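PDB 5NV9: putative sodium:solute symporter from Proteus mirabilis, which uses the sodium gradient across the inner membrane to drive uptake of the sialic acid N-acetylneuraminic acid. Local coordinates for residues 68-79 with 286-296. Numbering follows the deposited sequence.
Sequences PAKAYTSDWTFI and IFFFAIGSALF
Phe289 is the main bump on helix 286-296, its ring driven into the hollow where the chain turns after helix 68-73, among Ala71, Trp76, Phe78 and Ile79. CB of Ile79 sits over one face of that ring, 3.9 Å from its centroid, while Phe78 CB meets its edge. With CG anti to the carbonyl carbon (chi1 -75°), Trp76 lays its indole across helix 286-296; Phe289 CB lies over one indole face, a CH-pi contact 3.7 Å from the six-membered ring centroid. In the indole plane, Trp76 NE1 donates to Ser293 OG at 2.9 Å, almost straight (168°). One turn on from Phe289, Gly292 provides the groove: lacking a side chain, it admits Pro68 O to 3.1 Å from Gly292 CA, and the helix axes approach to 6.8 Å, crossing at -46°. The compact Pro68 ring lies alongside Phe288, CG 3.3 Å from Phe288 O, and small Ala71 fits against the Phe289 carbonyl. At the far end Tyr72 CE2 packs 3.3 Å from Phe296 CA, the Phe296 ring turns its edge to the Tyr72 face, and a water bonded to Tyr72 OH donates to Phe296 O. The contact joins helices 61-73 and 267-301 of the LeuT fold on the periplasmic side, beside the substrate site: Phe78's side chain comes within about 5 Å of bound N-acetylneuraminic acid (nearest atoms). Ser293 OG also donates to a water that donates to Ala71 O, so one hydroxyl ties indole and helix end to helix 286-296 within mostly apolar packing.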
# COMPACT_ATOMS: atom_id res chain seq x y z
N PRO A 68 -14.49 2.76 -5.37
CA PRO A 68 -15.93 3.03 -5.54
C PRO A 68 -16.25 4.38 -6.25
O PRO A 68 -17.15 4.42 -7.10
CB PRO A 68 -16.48 3.01 -4.10
CG PRO A 68 -15.52 2.08 -3.38
CD PRO A 68 -14.16 2.36 -4.00
N ALA A 69 -15.57 5.47 -5.86
CA ALA A 69 -15.80 6.76 -6.56
C ALA A 69 -15.47 6.66 -8.05
O ALA A 69 -16.18 7.22 -8.88
CB ALA A 69 -14.97 7.84 -5.92
N LYS A 70 -14.45 5.86 -8.39
CA LYS A 70 -14.01 5.68 -9.74
C LYS A 70 -15.03 4.84 -10.52
O LYS A 70 -15.38 5.20 -11.65
CB LYS A 70 -12.66 5.02 -9.75
CG LYS A 70 -12.09 4.81 -11.15
CD LYS A 70 -10.58 4.93 -11.13
CE LYS A 70 -10.13 6.37 -11.36
NZ LYS A 70 -10.42 6.78 -12.76
N ALA A 71 -15.58 3.77 -9.94
CA ALA A 71 -16.58 2.97 -10.70
C ALA A 71 -17.86 3.79 -10.89
O ALA A 71 -18.54 3.68 -11.90
CB ALA A 71 -16.88 1.68 -9.99
N TYR A 72 -18.24 4.54 -9.83
CA TYR A 72 -19.37 5.50 -9.85
C TYR A 72 -19.31 6.52 -11.05
O TYR A 72 -20.29 6.62 -11.83
CB TYR A 72 -19.44 6.26 -8.52
CG TYR A 72 -20.68 7.14 -8.44
CD1 TYR A 72 -20.70 8.38 -9.05
CD2 TYR A 72 -21.82 6.73 -7.78
CE1 TYR A 72 -21.81 9.19 -9.01
CE2 TYR A 72 -22.92 7.56 -7.69
CZ TYR A 72 -22.90 8.77 -8.33
OH TYR A 72 -23.98 9.59 -8.32
N THR A 73 -18.17 7.23 -11.17
CA THR A 73 -17.97 8.22 -12.20
C THR A 73 -17.54 7.66 -13.58
O THR A 73 -17.69 8.33 -14.58
CB THR A 73 -16.90 9.23 -11.77
OG1 THR A 73 -15.67 8.53 -11.59
CG2 THR A 73 -17.31 9.88 -10.47
N SER A 74 -16.98 6.47 -13.63
CA SER A 74 -16.50 5.95 -14.92
C SER A 74 -16.81 4.48 -15.10
O SER A 74 -17.91 4.13 -15.47
CB SER A 74 -14.98 6.23 -15.12
OG SER A 74 -14.26 5.53 -14.12
N ASP A 75 -15.80 3.62 -14.91
CA ASP A 75 -15.97 2.25 -15.24
C ASP A 75 -15.11 1.30 -14.38
O ASP A 75 -14.53 1.70 -13.35
CB ASP A 75 -15.70 2.12 -16.73
CG ASP A 75 -14.30 2.62 -17.12
OD1 ASP A 75 -13.30 2.16 -16.53
OD2 ASP A 75 -14.17 3.40 -18.07
N TRP A 76 -15.04 0.03 -14.77
CA TRP A 76 -14.24 -0.95 -14.04
C TRP A 76 -12.88 -1.17 -14.67
O TRP A 76 -12.20 -2.08 -14.25
CB TRP A 76 -14.94 -2.30 -14.02
CG TRP A 76 -16.11 -2.43 -13.10
CD1 TRP A 76 -17.06 -1.50 -12.83
CD2 TRP A 76 -16.48 -3.60 -12.40
NE1 TRP A 76 -17.97 -2.00 -11.95
CE2 TRP A 76 -17.63 -3.29 -11.65
CE3 TRP A 76 -15.91 -4.89 -12.28
CZ2 TRP A 76 -18.28 -4.22 -10.85
CZ3 TRP A 76 -16.53 -5.80 -11.46
CH2 TRP A 76 -17.70 -5.46 -10.71
N THR A 77 -12.45 -0.38 -15.66
CA THR A 77 -11.19 -0.76 -16.33
C THR A 77 -9.98 -0.95 -15.40
O THR A 77 -9.16 -1.78 -15.67
CB THR A 77 -10.82 0.18 -17.47
OG1 THR A 77 -10.82 1.53 -17.03
CG2 THR A 77 -11.77 0.01 -18.60
N PHE A 78 -9.86 -0.15 -14.35
CA PHE A 78 -8.78 -0.27 -13.39
C PHE A 78 -8.63 -1.62 -12.70
O PHE A 78 -7.56 -1.96 -12.23
CB PHE A 78 -8.90 0.79 -12.32
CG PHE A 78 -8.29 2.13 -12.69
CD1 PHE A 78 -8.53 2.73 -13.94
CD2 PHE A 78 -7.57 2.84 -11.74
CE1 PHE A 78 -8.01 3.98 -14.25
CE2 PHE A 78 -7.01 4.09 -12.05
CZ PHE A 78 -7.25 4.67 -13.30
N ILE A 79 -9.71 -2.41 -12.64
CA ILE A 79 -9.68 -3.71 -12.01
C ILE A 79 -8.66 -4.62 -12.74
O ILE A 79 -8.15 -5.56 -12.15
CB ILE A 79 -11.10 -4.37 -11.87
CG1 ILE A 79 -11.13 -5.32 -10.66
CG2 ILE A 79 -11.53 -5.07 -13.17
CD1 ILE A 79 -12.41 -6.09 -10.49
N ILE A 286 -13.16 -6.60 -6.38
CA ILE A 286 -14.36 -6.62 -7.16
C ILE A 286 -15.51 -5.95 -6.39
O ILE A 286 -16.34 -5.24 -6.98
CB ILE A 286 -14.85 -8.04 -7.46
CG1 ILE A 286 -13.88 -8.80 -8.34
CG2 ILE A 286 -16.17 -7.99 -8.21
CD1 ILE A 286 -14.29 -10.27 -8.50
N PHE A 287 -15.59 -6.18 -5.08
CA PHE A 287 -16.68 -5.57 -4.28
C PHE A 287 -16.57 -4.05 -4.20
O PHE A 287 -17.62 -3.39 -4.19
CB PHE A 287 -16.84 -6.18 -2.89
CG PHE A 287 -17.48 -7.52 -2.93
CD1 PHE A 287 -16.72 -8.66 -3.16
CD2 PHE A 287 -18.84 -7.66 -2.75
CE1 PHE A 287 -17.31 -9.92 -3.22
CE2 PHE A 287 -19.44 -8.90 -2.83
CZ PHE A 287 -18.67 -10.04 -3.07
N PHE A 288 -15.34 -3.50 -4.23
CA PHE A 288 -15.18 -2.04 -4.22
C PHE A 288 -15.69 -1.40 -5.54
O PHE A 288 -16.33 -0.36 -5.52
CB PHE A 288 -13.77 -1.63 -3.85
CG PHE A 288 -13.45 -1.91 -2.41
CD1 PHE A 288 -13.94 -1.08 -1.40
CD2 PHE A 288 -12.72 -3.01 -2.03
CE1 PHE A 288 -13.72 -1.37 -0.05
CE2 PHE A 288 -12.50 -3.31 -0.67
CZ PHE A 288 -12.97 -2.47 0.31
N PHE A 289 -15.42 -2.05 -6.66
CA PHE A 289 -15.98 -1.60 -7.95
C PHE A 289 -17.50 -1.76 -7.90
O PHE A 289 -18.22 -0.82 -8.27
CB PHE A 289 -15.38 -2.42 -9.12
CG PHE A 289 -13.98 -2.01 -9.43
CD1 PHE A 289 -13.76 -0.90 -10.23
CD2 PHE A 289 -12.86 -2.65 -8.85
CE1 PHE A 289 -12.45 -0.49 -10.53
CE2 PHE A 289 -11.56 -2.19 -9.12
CZ PHE A 289 -11.36 -1.10 -9.95
N ALA A 290 -17.97 -2.92 -7.45
CA ALA A 290 -19.40 -3.20 -7.43
C ALA A 290 -20.13 -2.19 -6.59
O ALA A 290 -21.23 -1.75 -6.98
CB ALA A 290 -19.71 -4.64 -7.02
N ILE A 291 -19.49 -1.75 -5.51
CA ILE A 291 -20.05 -0.69 -4.69
C ILE A 291 -20.31 0.65 -5.43
O ILE A 291 -21.41 1.22 -5.29
CB ILE A 291 -19.26 -0.46 -3.38
CG1 ILE A 291 -19.52 -1.62 -2.42
CG2 ILE A 291 -19.70 0.81 -2.70
CD1 ILE A 291 -18.38 -1.76 -1.43
N GLY A 292 -19.32 1.13 -6.21
CA GLY A 292 -19.48 2.33 -7.03
C GLY A 292 -20.54 2.18 -8.08
O GLY A 292 -21.33 3.06 -8.28
N SER A 293 -20.59 1.05 -8.75
CA SER A 293 -21.67 0.81 -9.67
C SER A 293 -23.07 0.76 -9.02
O SER A 293 -24.06 1.32 -9.53
CB SER A 293 -21.37 -0.49 -10.42
OG SER A 293 -20.19 -0.33 -11.19
N ALA A 294 -23.14 0.07 -7.88
CA ALA A 294 -24.38 0.05 -7.06
C ALA A 294 -24.83 1.40 -6.62
O ALA A 294 -26.03 1.69 -6.71
CB ALA A 294 -24.25 -0.88 -5.87
N LEU A 295 -23.89 2.25 -6.17
CA LEU A 295 -24.26 3.56 -5.67
C LEU A 295 -24.75 4.45 -6.76
O LEU A 295 -25.57 5.32 -6.50
CB LEU A 295 -23.08 4.25 -4.98
CG LEU A 295 -22.69 3.69 -3.60
CD1 LEU A 295 -21.43 4.27 -3.11
CD2 LEU A 295 -23.75 3.89 -2.56
N PHE A 296 -24.14 4.29 -7.95
CA PHE A 296 -24.52 5.00 -9.14
C PHE A 296 -25.99 4.71 -9.48
O PHE A 296 -26.77 5.64 -9.73
CB PHE A 296 -23.61 4.61 -10.30
CG PHE A 296 -24.17 4.93 -11.62
CD1 PHE A 296 -24.21 6.22 -12.05
CD2 PHE A 296 -24.65 3.93 -12.42
CE1 PHE A 296 -24.76 6.55 -13.28
CE2 PHE A 296 -25.22 4.25 -13.65
CZ PHE A 296 -25.28 5.56 -14.07
O HOH W 1 -19.36 1.30 -12.99
O HOH W 2 -26.00 8.39 -9.70